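Local coordinates for putative outer membrane protein (LpxR) (PDB 3FID), which deacylates lipid A at the outer membrane of Salmonella, and so modifies lipopolysaccharide, as a zinc-binding beta-barrel enzyme, at residues D76-A81 and D135-R140; K69-K74 and L239-E244; S80-T85 and G106-D111; D32-L37 and Q57-P62; L175-G180 and V228-T233. All coordinates share one frame; numbering follows the deposited sequence.

Contact 1: D76-A81 and D135-R140; sequences DRAFSA and DQIENR
F79 and I137 are joined backbone to backbone where strand 80-94 of the LpxR outer-membrane beta-barrel begins. The loop that follows helix 114-125 passes this point before it enters strand 140-157. One direct hydrogen bond holds the two segments: I137 N gives its hydrogen to F79 O at 3.0 Å, with an N-H...O angle of 159°. The same oxygen also receives a bent CA-H...O contact from Q136 CA at 3.2 Å, with an angle of 121° at the hydrogen. Q136 CB lies beside it, 3.3 Å from F79 O, so the carbonyl is closed in by consecutive residues of the loop.

The side chain of I137 carries the apolar part. Its CB lies 3.9 Å from S80 CB. CG1, set beside the backbone N and anti to the carbonyl carbon (chi1 -57°), continues along the other segment and comes 3.8 Å from S80 CB. CD1, at the tip, ends on the methyl of A78, 3.7 Å from its CB. The other branch, CG2, meets Y232 of helix 232-235. One isoleucine thus spans the step from A78 to S80 and also touches that helix. The Y60 side chain of strand 49-60 touches S80, and the ring of F79 leads away from the loop toward S61 and Q118.

On the D135 side of the backbone bond a water bridges the segments: it accepts from F79 N at 3.0 Å and donates a weak bond to D135 O at 3.1 Å.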
# COMPACT_ATOMS: atom_id res chain seq x y z
N ASP A 76 -6.23 19.44 7.77
CA ASP A 76 -6.51 18.21 6.99
C ASP A 76 -5.45 18.12 5.90
O ASP A 76 -4.81 19.13 5.54
CB ASP A 76 -7.93 18.24 6.38
CG ASP A 76 -8.46 16.85 5.97
OD1 ASP A 76 -7.73 15.82 6.03
OD2 ASP A 76 -9.64 16.79 5.55
N ARG A 77 -5.21 16.92 5.39
CA ARG A 77 -4.24 16.80 4.32
C ARG A 77 -4.74 17.52 3.07
O ARG A 77 -5.94 17.57 2.78
CB ARG A 77 -3.85 15.32 4.05
CG ARG A 77 -4.93 14.46 3.51
CD ARG A 77 -4.68 12.97 3.87
NE ARG A 77 -3.39 12.51 3.42
CZ ARG A 77 -2.68 11.53 3.99
NH1 ARG A 77 -3.10 10.91 5.09
NH2 ARG A 77 -1.51 11.22 3.47
N ALA A 78 -3.80 18.10 2.33
CA ALA A 78 -4.07 18.64 1.01
C ALA A 78 -4.23 17.49 0.02
O ALA A 78 -3.73 16.39 0.28
CB ALA A 78 -2.88 19.48 0.58
N PHE A 79 -4.87 17.75 -1.12
CA PHE A 79 -4.78 16.82 -2.26
C PHE A 79 -3.29 16.62 -2.65
O PHE A 79 -2.49 17.57 -2.67
CB PHE A 79 -5.61 17.32 -3.47
CG PHE A 79 -7.09 17.03 -3.36
CD1 PHE A 79 -7.60 15.75 -3.62
CD2 PHE A 79 -7.99 18.04 -3.01
CE1 PHE A 79 -8.98 15.48 -3.51
CE2 PHE A 79 -9.38 17.80 -2.90
CZ PHE A 79 -9.89 16.54 -3.15
N SER A 80 -2.91 15.38 -2.93
CA SER A 80 -1.58 15.08 -3.47
C SER A 80 -1.58 13.76 -4.25
O SER A 80 -2.50 12.97 -4.15
CB SER A 80 -0.50 15.05 -2.37
OG SER A 80 -0.67 13.92 -1.51
N ALA A 81 -0.54 13.53 -5.03
CA ALA A 81 -0.34 12.20 -5.62
C ALA A 81 1.14 11.85 -5.68
O ALA A 81 2.02 12.72 -5.73
CB ALA A 81 -1.01 12.10 -7.02
N ASP A 135 -4.83 23.64 -5.27
CA ASP A 135 -3.99 23.91 -4.10
C ASP A 135 -3.29 22.63 -3.60
O ASP A 135 -3.00 22.49 -2.40
CB ASP A 135 -4.86 24.59 -3.00
CG ASP A 135 -4.03 25.28 -1.94
OD1 ASP A 135 -2.89 25.70 -2.24
OD2 ASP A 135 -4.54 25.41 -0.81
N GLN A 136 -3.03 21.68 -4.51
CA GLN A 136 -2.33 20.43 -4.16
C GLN A 136 -0.90 20.65 -3.67
O GLN A 136 -0.34 21.74 -3.84
CB GLN A 136 -2.37 19.44 -5.34
CG GLN A 136 -1.52 19.80 -6.59
CD GLN A 136 -1.65 18.72 -7.66
OE1 GLN A 136 -1.30 17.58 -7.41
NE2 GLN A 136 -2.16 19.08 -8.84
N ILE A 137 -0.30 19.62 -3.05
CA ILE A 137 1.12 19.65 -2.68
C ILE A 137 2.01 19.87 -3.91
O ILE A 137 1.83 19.23 -4.93
CB ILE A 137 1.55 18.37 -1.89
CG1 ILE A 137 0.68 18.18 -0.62
CG2 ILE A 137 3.04 18.40 -1.54
CD1 ILE A 137 0.78 19.32 0.44
N GLU A 138 2.97 20.78 -3.79
CA GLU A 138 3.88 21.13 -4.89
C GLU A 138 4.95 20.06 -5.15
O GLU A 138 5.26 19.25 -4.26
CB GLU A 138 4.58 22.44 -4.56
CG GLU A 138 5.68 22.32 -3.52
CD GLU A 138 6.28 23.68 -3.13
OE1 GLU A 138 7.05 23.73 -2.16
OE2 GLU A 138 5.95 24.69 -3.78
N ASN A 139 5.54 20.10 -6.35
CA ASN A 139 6.48 19.06 -6.82
C ASN A 139 7.70 18.88 -5.92
O ASN A 139 8.33 19.86 -5.50
CB ASN A 139 6.97 19.35 -8.24
CG ASN A 139 5.91 19.10 -9.31
OD1 ASN A 139 5.19 18.11 -9.27
ND2 ASN A 139 5.82 20.01 -10.29
N ARG A 140 8.01 17.62 -5.62
CA ARG A 140 9.32 17.22 -5.16
C ARG A 140 9.60 15.88 -5.77
O ARG A 140 8.82 14.95 -5.62
CB ARG A 140 9.44 17.15 -3.64
CG ARG A 140 10.84 16.69 -3.24
CD ARG A 140 11.02 16.55 -1.77
NE ARG A 140 10.96 17.83 -1.08
CZ ARG A 140 11.08 17.94 0.25
NH1 ARG A 140 11.26 16.84 0.99
NH2 ARG A 140 11.01 19.13 0.82
O HOH W 1 -5.36 20.63 -1.82

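Contact 2: K69-K74 and L239-E244; sequences KPEAVK and LQTKME
From E71 to K74 and from Q240 to E244 the chains run in nearly the same direction, 21° apart, and are separated by side chains, with the CA atoms of E71 and T241 7.3 Å from each other. This is a loop-loop contact on the surface at one end of the barrel, between the connection that follows strand 49-60 and the one that precedes strand 251-263. The methyl CG2 of T241 sits over the face of the E71 carboxylate, 3.7 Å from CD. D135 fastens both loops beneath them, its carboxylate accepting from A72 N, Q240 N and T241 OG1. Further along, M243 reaches across with an extended chain beyond CG (chi2 173°). Its methyl CE lies 3.6 Å from A72 O and 4.3 Å from A72 CB, while SD meets the K74 aliphatic chain, 3.6 Å from CD. K74 crosses the thioether obliquely, and its bend at chi2 (75°) carries the amine to the neighbouring backbone. There K74 NZ donates to E244 O at 2.8 Å, coming in nearly head-on to the oxygen.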
# COMPACT_ATOMS: atom_id res chain seq x y z
N LYS A 69 -14.06 21.92 -0.80
CA LYS A 69 -13.62 23.31 -0.60
C LYS A 69 -12.65 23.78 -1.71
O LYS A 69 -11.98 22.95 -2.33
CB LYS A 69 -13.06 23.50 0.82
CG LYS A 69 -14.17 23.35 1.86
CD LYS A 69 -13.70 23.19 3.27
CE LYS A 69 -14.92 23.19 4.22
NZ LYS A 69 -14.62 22.56 5.56
N PRO A 70 -12.58 25.11 -1.96
CA PRO A 70 -11.79 25.59 -3.09
C PRO A 70 -10.29 25.39 -2.91
O PRO A 70 -9.58 25.27 -3.90
CB PRO A 70 -12.09 27.11 -3.14
CG PRO A 70 -13.19 27.35 -2.21
CD PRO A 70 -13.27 26.20 -1.25
N GLU A 71 -9.82 25.40 -1.66
CA GLU A 71 -8.39 25.22 -1.36
C GLU A 71 -8.18 24.22 -0.23
O GLU A 71 -9.14 23.76 0.39
CB GLU A 71 -7.75 26.57 -0.99
CG GLU A 71 -7.85 27.59 -2.10
CD GLU A 71 -7.48 28.97 -1.65
OE1 GLU A 71 -6.63 29.59 -2.34
OE2 GLU A 71 -8.03 29.43 -0.62
N ALA A 72 -6.91 23.90 0.03
CA ALA A 72 -6.57 23.04 1.16
C ALA A 72 -7.10 23.67 2.44
O ALA A 72 -7.28 24.89 2.51
CB ALA A 72 -5.07 22.82 1.24
N VAL A 73 -7.37 22.83 3.44
CA VAL A 73 -7.91 23.26 4.73
C VAL A 73 -6.83 22.98 5.79
O VAL A 73 -6.34 21.85 5.93
CB VAL A 73 -9.22 22.47 5.08
CG1 VAL A 73 -9.67 22.71 6.51
CG2 VAL A 73 -10.35 22.85 4.13
N LYS A 74 -6.44 24.01 6.54
CA LYS A 74 -5.51 23.80 7.65
C LYS A 74 -6.12 22.77 8.59
O LYS A 74 -7.30 22.85 8.90
CB LYS A 74 -5.27 25.10 8.41
CG LYS A 74 -4.08 25.04 9.37
CD LYS A 74 -2.77 25.11 8.58
CE LYS A 74 -1.52 25.11 9.52
NZ LYS A 74 -0.25 25.64 8.85
N LEU A 239 0.30 24.46 -3.32
CA LEU A 239 0.64 25.31 -4.49
C LEU A 239 0.24 26.79 -4.35
O LEU A 239 1.03 27.68 -4.68
CB LEU A 239 -0.03 24.77 -5.76
CG LEU A 239 0.65 23.65 -6.53
CD1 LEU A 239 -0.27 23.24 -7.70
CD2 LEU A 239 2.02 24.10 -7.05
N GLN A 240 -0.97 27.03 -3.85
CA GLN A 240 -1.58 28.35 -3.80
C GLN A 240 -1.65 28.97 -2.41
O GLN A 240 -1.31 30.15 -2.24
CB GLN A 240 -2.98 28.30 -4.38
CG GLN A 240 -3.04 27.90 -5.83
CD GLN A 240 -4.45 27.86 -6.28
OE1 GLN A 240 -5.37 27.71 -5.47
NE2 GLN A 240 -4.66 28.01 -7.57
N THR A 241 -2.10 28.21 -1.41
CA THR A 241 -2.08 28.74 -0.04
C THR A 241 -0.70 28.70 0.59
O THR A 241 -0.47 29.29 1.65
CB THR A 241 -3.11 28.04 0.89
OG1 THR A 241 -2.97 26.61 0.79
CG2 THR A 241 -4.52 28.43 0.52
N LYS A 242 0.23 27.97 -0.03
CA LYS A 242 1.62 27.89 0.43
C LYS A 242 1.79 27.51 1.91
O LYS A 242 2.62 28.09 2.62
CB LYS A 242 2.37 29.21 0.14
CG LYS A 242 2.51 29.50 -1.33
CD LYS A 242 3.25 30.80 -1.58
CE LYS A 242 3.40 31.04 -3.07
NZ LYS A 242 2.06 31.00 -3.73
N MET A 243 1.02 26.53 2.37
CA MET A 243 1.14 26.11 3.76
C MET A 243 1.40 24.63 3.86
O MET A 243 1.15 23.89 2.91
CB MET A 243 -0.11 26.48 4.55
CG MET A 243 -1.41 25.91 4.03
SD MET A 243 -2.77 26.26 5.15
CE MET A 243 -4.18 25.78 4.16
N GLU A 244 1.94 24.22 5.00
CA GLU A 244 1.95 22.82 5.41
C GLU A 244 0.71 22.71 6.24
O GLU A 244 0.55 23.47 7.19
CB GLU A 244 3.11 22.52 6.32
CG GLU A 244 4.47 22.75 5.78
CD GLU A 244 5.52 22.30 6.81
OE1 GLU A 244 6.40 23.14 7.12
OE2 GLU A 244 5.42 21.14 7.31

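Contact 3: S80-T85 and G106-D111; sequences SAFLHT and GVIGPD. With ZN (zinc ion), chain E.
F82 and I108 meet because of their first torsions: CG of F82 stands anti to its backbone N (chi1 174°), while CG1 of I108 lies beside its own N (chi1 -64°), which brings F82 CD1 within 3.7 Å of I108 CG1. H84 adopts chi1 46°, with CG between N and the carbonyl carbon, and its imidazole turns back over the phenyl of F82. There H84 CD2 lies 3.4 Å above the plane, over the ring centre, while V107 O sits at the ring's edge. The backbones form an antiparallel hairpin of the barrel wall, strands 80-94 and 97-108. L83 and V107 form a hydrogen-bonded pair here, with L83 N to V107 O at 3.0 Å and V107 N to L83 O at 3.1 Å. The ladder frays at G109, whose N reaches A81 O by only a weak bond. At the other end of these segments G106 pairs with H84, their CA atoms 4.2 Å apart. F82, H84 and I108 share one face of the wall; L83 and V107 point to the other. H84 ND1 binds zinc at 2.1 Å, with a water, H54 and D104 completing the site. NE2 is hydrogen-bonded to D58 OD2, so metal and carboxylate, one at each ring nitrogen, together hold the imidazole's rotation.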
# COMPACT_ATOMS: atom_id res chain seq x y z
N SER A 80 -2.91 15.38 -2.93
CA SER A 80 -1.58 15.08 -3.47
C SER A 80 -1.58 13.76 -4.25
O SER A 80 -2.50 12.97 -4.15
CB SER A 80 -0.50 15.05 -2.37
OG SER A 80 -0.67 13.92 -1.51
N ALA A 81 -0.54 13.53 -5.03
CA ALA A 81 -0.34 12.20 -5.62
C ALA A 81 1.14 11.85 -5.68
O ALA A 81 2.02 12.72 -5.73
CB ALA A 81 -1.01 12.10 -7.02
N PHE A 82 1.39 10.55 -5.67
CA PHE A 82 2.73 9.99 -5.68
C PHE A 82 2.78 9.05 -6.89
O PHE A 82 2.04 8.08 -6.95
CB PHE A 82 2.91 9.22 -4.36
CG PHE A 82 4.21 8.45 -4.25
CD1 PHE A 82 5.39 8.93 -4.81
CD2 PHE A 82 4.23 7.28 -3.49
CE1 PHE A 82 6.59 8.24 -4.63
CE2 PHE A 82 5.42 6.56 -3.33
CZ PHE A 82 6.60 7.05 -3.90
N LEU A 83 3.63 9.37 -7.86
CA LEU A 83 3.80 8.54 -9.07
C LEU A 83 5.20 7.93 -9.00
O LEU A 83 6.17 8.64 -8.78
CB LEU A 83 3.71 9.43 -10.31
CG LEU A 83 3.94 8.75 -11.67
CD1 LEU A 83 2.78 7.79 -12.11
CD2 LEU A 83 4.09 9.92 -12.65
N HIS A 84 5.30 6.61 -9.15
CA HIS A 84 6.59 5.98 -8.82
C HIS A 84 6.87 4.74 -9.64
O HIS A 84 5.96 4.10 -10.14
CB HIS A 84 6.72 5.68 -7.32
CG HIS A 84 5.51 5.03 -6.70
ND1 HIS A 84 5.52 3.76 -6.18
CD2 HIS A 84 4.25 5.50 -6.50
CE1 HIS A 84 4.33 3.48 -5.68
NE2 HIS A 84 3.54 4.51 -5.88
N THR A 85 8.15 4.43 -9.81
CA THR A 85 8.53 3.21 -10.49
C THR A 85 9.74 2.70 -9.76
O THR A 85 10.49 3.47 -9.20
CB THR A 85 8.82 3.44 -12.01
OG1 THR A 85 9.18 2.20 -12.62
CG2 THR A 85 9.92 4.47 -12.26
N GLY A 106 10.57 8.64 -8.03
CA GLY A 106 9.26 9.18 -8.26
C GLY A 106 9.13 10.65 -7.96
O GLY A 106 10.12 11.38 -7.71
N VAL A 107 7.87 11.07 -7.95
CA VAL A 107 7.49 12.48 -7.70
C VAL A 107 6.20 12.54 -6.89
O VAL A 107 5.28 11.72 -7.09
CB VAL A 107 7.36 13.33 -9.02
CG1 VAL A 107 6.37 12.70 -10.04
CG2 VAL A 107 7.02 14.83 -8.69
N ILE A 108 6.16 13.48 -5.94
CA ILE A 108 4.90 13.89 -5.31
C ILE A 108 4.71 15.35 -5.71
O ILE A 108 5.63 16.16 -5.53
CB ILE A 108 4.97 13.78 -3.77
CG1 ILE A 108 5.15 12.31 -3.35
CG2 ILE A 108 3.73 14.37 -3.13
CD1 ILE A 108 5.60 12.11 -1.88
N GLY A 109 3.55 15.69 -6.25
CA GLY A 109 3.29 17.04 -6.74
C GLY A 109 2.38 16.98 -7.94
O GLY A 109 1.92 15.90 -8.31
N PRO A 110 2.07 18.14 -8.55
CA PRO A 110 1.24 18.14 -9.77
C PRO A 110 1.75 17.18 -10.89
O PRO A 110 0.95 16.58 -11.60
CB PRO A 110 1.33 19.60 -10.23
CG PRO A 110 1.52 20.35 -9.00
CD PRO A 110 2.42 19.52 -8.13
N ASP A 111 3.07 17.03 -11.01
CA ASP A 111 3.68 16.13 -12.01
C ASP A 111 3.31 14.65 -11.83
O ASP A 111 3.42 13.87 -12.78
CB ASP A 111 5.21 16.28 -12.02
CG ASP A 111 5.67 17.64 -12.54
OD1 ASP A 111 4.79 18.50 -12.81
OD2 ASP A 111 6.91 17.85 -12.65
ZN ZN E . 6.95 2.24 -5.96
O HOH W 2 6.51 1.46 -3.87

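Contact 4: D32-L37 and Q57-P62; sequences DYTAGL and QDIYSP. With ZN (zinc ion), chain G.
Y33 OH donates a short hydrogen bond, 2.5 Å, to D58 OD1, arriving from above the carboxylate plane, 47° out of it. Beside it the rings of Y33 and Y60 lie near parallel (24°) but slid apart, with centroids 5.2 Å from each other and little overlap; the touch is between Y33 CD2 and Y60 CE1 at 3.4 Å. G36, which has no side chain, faces D58 as its partner, and its CA lies close to OD1.

At the bulge described below, the T34 methyl CG2 packs 3.5 Å from I59 CG2. T34 OG1, anti to the backbone N (chi1 -166°), turns toward the carbonyl side, so that it and T34 O (2.3 Å from the metal) both bind one zinc ion, a site that D10 shares.

The backbones form the antiparallel hairpin of strands 33-44 and 49-60 in the barrel wall, interrupted by a classic beta bulge: T34 and A35 both face I59. I59 O accepts from T34 N at 2.9 Å and weakly from A35 N at 3.4 Å. I59 N donates back to A35 O, and regular pairing continues with G36 opposite D58 and L37 opposite Q57. T34, one of the two bulge residues, is thus also a zinc ligand.

Further out, R205 makes a salt bridge to D58 OD1, giving that oxygen a second partner and probably favouring the charged carboxylate. Y287 meets the Y33 ring edge-to-face, and Q118 of helix 114-125 packs on T34. Toward the end of the strand a water links T34 OG1 to S61 OG, donating to the latter at 2.8 Å, while S61 OG donates to P62 O.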
# COMPACT_ATOMS: atom_id res chain seq x y z
N ASP A 32 -8.46 9.65 3.35
CA ASP A 32 -7.04 10.00 3.19
C ASP A 32 -6.37 9.40 1.95
O ASP A 32 -5.65 10.10 1.24
CB ASP A 32 -6.21 9.58 4.41
CG ASP A 32 -6.61 10.29 5.67
OD1 ASP A 32 -7.78 10.20 6.10
OD2 ASP A 32 -5.70 10.88 6.29
N TYR A 33 -6.53 8.09 1.74
CA TYR A 33 -5.94 7.41 0.58
C TYR A 33 -7.09 7.06 -0.33
O TYR A 33 -7.90 6.18 -0.04
CB TYR A 33 -5.20 6.16 1.05
CG TYR A 33 -4.58 5.29 -0.02
CD1 TYR A 33 -4.48 3.90 0.16
CD2 TYR A 33 -4.05 5.85 -1.18
CE1 TYR A 33 -3.86 3.08 -0.82
CE2 TYR A 33 -3.43 5.03 -2.16
CZ TYR A 33 -3.35 3.66 -1.98
OH TYR A 33 -2.73 2.88 -2.96
N THR A 34 -7.21 7.83 -1.41
CA THR A 34 -8.43 7.76 -2.21
C THR A 34 -8.37 6.77 -3.41
O THR A 34 -9.39 6.14 -3.75
CB THR A 34 -8.96 9.19 -2.62
OG1 THR A 34 -10.30 9.07 -3.11
CG2 THR A 34 -8.09 9.87 -3.68
N ALA A 35 -7.21 6.60 -4.02
CA ALA A 35 -7.08 5.66 -5.12
C ALA A 35 -5.66 5.17 -5.25
O ALA A 35 -4.70 5.91 -5.02
CB ALA A 35 -7.52 6.34 -6.46
N GLY A 36 -5.51 3.92 -5.69
CA GLY A 36 -4.21 3.42 -6.09
C GLY A 36 -4.33 2.60 -7.37
O GLY A 36 -5.34 1.90 -7.57
N LEU A 37 -3.33 2.73 -8.23
CA LEU A 37 -3.15 1.83 -9.40
C LEU A 37 -1.70 1.37 -9.40
O LEU A 37 -0.79 2.18 -9.18
CB LEU A 37 -3.44 2.54 -10.73
CG LEU A 37 -3.56 1.55 -11.93
CD1 LEU A 37 -4.49 0.36 -11.66
CD2 LEU A 37 -4.03 2.26 -13.21
N GLN A 57 0.63 4.71 -9.24
CA GLN A 57 0.16 6.06 -8.88
C GLN A 57 -0.78 5.94 -7.68
O GLN A 57 -1.75 5.19 -7.70
CB GLN A 57 -0.57 6.73 -10.05
CG GLN A 57 -0.81 8.26 -9.80
CD GLN A 57 -2.01 8.81 -10.56
OE1 GLN A 57 -3.06 8.18 -10.63
NE2 GLN A 57 -1.84 9.99 -11.13
N ASP A 58 -0.47 6.69 -6.63
CA ASP A 58 -1.33 6.74 -5.46
C ASP A 58 -1.78 8.17 -5.22
O ASP A 58 -0.98 9.09 -5.39
CB ASP A 58 -0.55 6.22 -4.28
CG ASP A 58 -0.21 4.77 -4.45
OD1 ASP A 58 -1.18 3.98 -4.61
OD2 ASP A 58 1.00 4.46 -4.46
N ILE A 59 -3.06 8.33 -4.87
CA ILE A 59 -3.72 9.64 -4.77
C ILE A 59 -4.26 9.78 -3.34
O ILE A 59 -4.89 8.83 -2.81
CB ILE A 59 -4.86 9.75 -5.79
CG1 ILE A 59 -4.33 9.45 -7.22
CG2 ILE A 59 -5.56 11.18 -5.74
CD1 ILE A 59 -5.42 9.57 -8.30
N TYR A 60 -3.99 10.94 -2.73
CA TYR A 60 -4.31 11.24 -1.33
C TYR A 60 -5.19 12.48 -1.31
O TYR A 60 -5.07 13.34 -2.19
CB TYR A 60 -3.03 11.46 -0.50
CG TYR A 60 -2.18 10.20 -0.53
CD1 TYR A 60 -2.51 9.12 0.29
CD2 TYR A 60 -1.13 10.06 -1.43
CE1 TYR A 60 -1.78 7.91 0.23
CE2 TYR A 60 -0.39 8.86 -1.49
CZ TYR A 60 -0.74 7.80 -0.66
OH TYR A 60 -0.04 6.60 -0.70
N SER A 61 -6.06 12.54 -0.31
CA SER A 61 -7.24 13.44 -0.36
C SER A 61 -7.57 13.98 1.04
O SER A 61 -7.34 13.27 2.04
CB SER A 61 -8.45 12.68 -0.93
OG SER A 61 -9.62 13.52 -0.99
N PRO A 62 -8.12 15.23 1.13
CA PRO A 62 -8.80 15.66 2.37
C PRO A 62 -10.04 14.77 2.61
O PRO A 62 -10.47 14.05 1.69
CB PRO A 62 -9.27 17.10 2.08
CG PRO A 62 -8.85 17.44 0.72
CD PRO A 62 -8.15 16.25 0.08
ZN ZN G . -11.15 7.57 -3.37
O HOH W 3 -10.90 12.23 -3.08

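Contact 5: L175-G180 and V228-T233; sequences LFQYLG and VDKNYT
The phenyl ring of F176 is met obliquely from the other segment: N231 OD1 lies 3.4 Å from CE1, and T233 CG2 lies 3.9 Å from CZ. The F176 ring and the N231 amide run side by side with planes 59° apart, and the ring of F82, from the non-adjacent strand 80-94, meets F176 as well. The Q177 amide and the D229 carboxylate also lie side by side, with planes nearly parallel, 17° apart. Their polar link, Q177 NE2 to D229 OD1, is 2.9 Å long but bent (125° at the hydrogen) and therefore weak. The backbones pair antiparallel, strand 176-188 with the end of strand 215-228 and the short strand 230-231, through a classic beta bulge. Q177 O accepts from both D229 N (2.8 Å) and K230 N (3.0 Å), the latter on a lone pair in the carbonyl plane. Beyond it the chain enters helix 232-235 with N231 at the N-cap; T233 OG1 donates to N231 OD1 at 2.7 Å, and Y232 N to L175 O at 2.9 Å. Q177 OE1 and K230 NZ are taken up by G173, so the grip between these segments rests on backbone bonds and the ring of F176, with the weak Q177-D229 link added.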
# COMPACT_ATOMS: atom_id res chain seq x y z
N LEU A 175 11.24 11.71 0.23
CA LEU A 175 9.79 11.70 0.14
C LEU A 175 9.17 11.04 1.38
O LEU A 175 8.31 11.65 2.03
CB LEU A 175 9.33 10.98 -1.14
CG LEU A 175 9.93 11.42 -2.48
CD1 LEU A 175 9.32 10.61 -3.57
CD2 LEU A 175 9.63 12.88 -2.71
N PHE A 176 9.60 9.81 1.68
CA PHE A 176 9.17 9.08 2.89
C PHE A 176 10.36 8.46 3.62
O PHE A 176 11.30 7.93 3.00
CB PHE A 176 8.21 7.92 2.56
CG PHE A 176 7.02 8.32 1.73
CD1 PHE A 176 5.84 8.79 2.33
CD2 PHE A 176 7.08 8.22 0.35
CE1 PHE A 176 4.74 9.14 1.54
CE2 PHE A 176 6.00 8.55 -0.44
CZ PHE A 176 4.82 9.01 0.14
N GLN A 177 10.28 8.48 4.94
CA GLN A 177 11.33 7.93 5.76
C GLN A 177 10.69 7.43 7.04
O GLN A 177 10.00 8.17 7.73
CB GLN A 177 12.42 8.97 6.02
CG GLN A 177 13.62 8.40 6.75
CD GLN A 177 14.90 9.10 6.33
OE1 GLN A 177 15.37 8.94 5.20
NE2 GLN A 177 15.43 9.93 7.21
N TYR A 178 10.87 6.13 7.30
CA TYR A 178 10.35 5.49 8.50
C TYR A 178 11.06 4.19 8.83
O TYR A 178 11.77 3.62 7.99
CB TYR A 178 8.83 5.31 8.44
CG TYR A 178 8.32 4.29 7.42
CD1 TYR A 178 7.72 4.71 6.24
CD2 TYR A 178 8.43 2.91 7.66
CE1 TYR A 178 7.20 3.76 5.30
CE2 TYR A 178 7.94 1.99 6.75
CZ TYR A 178 7.32 2.42 5.58
OH TYR A 178 6.84 1.47 4.67
N LEU A 179 10.87 3.74 10.07
CA LEU A 179 11.34 2.44 10.53
C LEU A 179 10.12 1.72 11.08
O LEU A 179 9.41 2.27 11.93
CB LEU A 179 12.40 2.59 11.63
CG LEU A 179 12.94 1.25 12.18
CD1 LEU A 179 13.74 0.48 11.13
CD2 LEU A 179 13.77 1.44 13.48
N GLY A 180 9.84 0.53 10.57
CA GLY A 180 8.66 -0.22 10.99
C GLY A 180 8.99 -1.59 11.58
O GLY A 180 10.00 -2.20 11.26
N VAL A 228 7.66 7.42 12.11
CA VAL A 228 7.70 8.17 10.86
C VAL A 228 8.59 9.41 11.05
O VAL A 228 8.37 10.22 11.97
CB VAL A 228 6.26 8.58 10.42
CG1 VAL A 228 6.30 9.41 9.12
CG2 VAL A 228 5.38 7.33 10.23
N ASP A 229 9.60 9.52 10.19
CA ASP A 229 10.47 10.68 10.15
C ASP A 229 10.00 11.67 9.09
O ASP A 229 9.95 12.89 9.32
CB ASP A 229 11.92 10.24 9.85
CG ASP A 229 12.87 11.44 9.75
OD1 ASP A 229 13.51 11.60 8.68
OD2 ASP A 229 12.94 12.23 10.72
N LYS A 230 9.65 11.17 7.91
CA LYS A 230 9.19 12.03 6.80
C LYS A 230 7.95 11.48 6.14
O LYS A 230 7.82 10.27 5.94
CB LYS A 230 10.24 12.15 5.68
CG LYS A 230 11.58 12.77 6.08
CD LYS A 230 12.40 13.03 4.79
CE LYS A 230 13.78 13.60 5.08
NZ LYS A 230 14.86 12.58 4.97
N ASN A 231 7.06 12.38 5.73
CA ASN A 231 5.98 12.02 4.81
C ASN A 231 5.66 13.30 4.05
O ASN A 231 4.92 14.15 4.56
CB ASN A 231 4.77 11.51 5.58
CG ASN A 231 3.63 11.11 4.68
OD1 ASN A 231 3.54 11.55 3.54
ND2 ASN A 231 2.75 10.26 5.19
N TYR A 232 6.24 13.44 2.86
CA TYR A 232 6.07 14.66 2.03
C TYR A 232 4.61 14.93 1.62
O TYR A 232 4.23 16.09 1.45
CB TYR A 232 7.00 14.59 0.81
CG TYR A 232 7.00 15.86 -0.01
CD1 TYR A 232 6.29 15.93 -1.21
CD2 TYR A 232 7.65 17.02 0.45
CE1 TYR A 232 6.25 17.11 -1.98
CE2 TYR A 232 7.63 18.22 -0.30
CZ TYR A 232 6.91 18.25 -1.50
OH TYR A 232 6.88 19.41 -2.25
N THR A 233 3.78 13.89 1.48
CA THR A 233 2.35 14.12 1.22
C THR A 233 1.68 14.98 2.33
O THR A 233 0.69 15.65 2.07
CB THR A 233 1.49 12.81 1.00
OG1 THR A 233 1.27 12.14 2.25
CG2 THR A 233 2.17 11.84 -0.01

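Contacts 3 and 4 are buried hairpins of adjoining barrel strands, and strands 49-60 and 80-94 tie them together through F82 N to D58 O and S80 O to Y60 N; each carries a zinc ligand. Contact 1 shares S80 and A81 with contact 3 but trades the strand ladder for a single backbone bond and aliphatic packing. Contact 5, also buried, follows a different stretch of wall and touches contact 3 through its aromatic and aliphatic side chains. Contact 2 alone is a surface contact, loop against loop, made by the side chains of E71, T241, M243 and K74; contacts 1, 3 and 5 lie nested within the loop that contact 2 closes. R77 of contact 1 forms a salt bridge with D32 of contact 4.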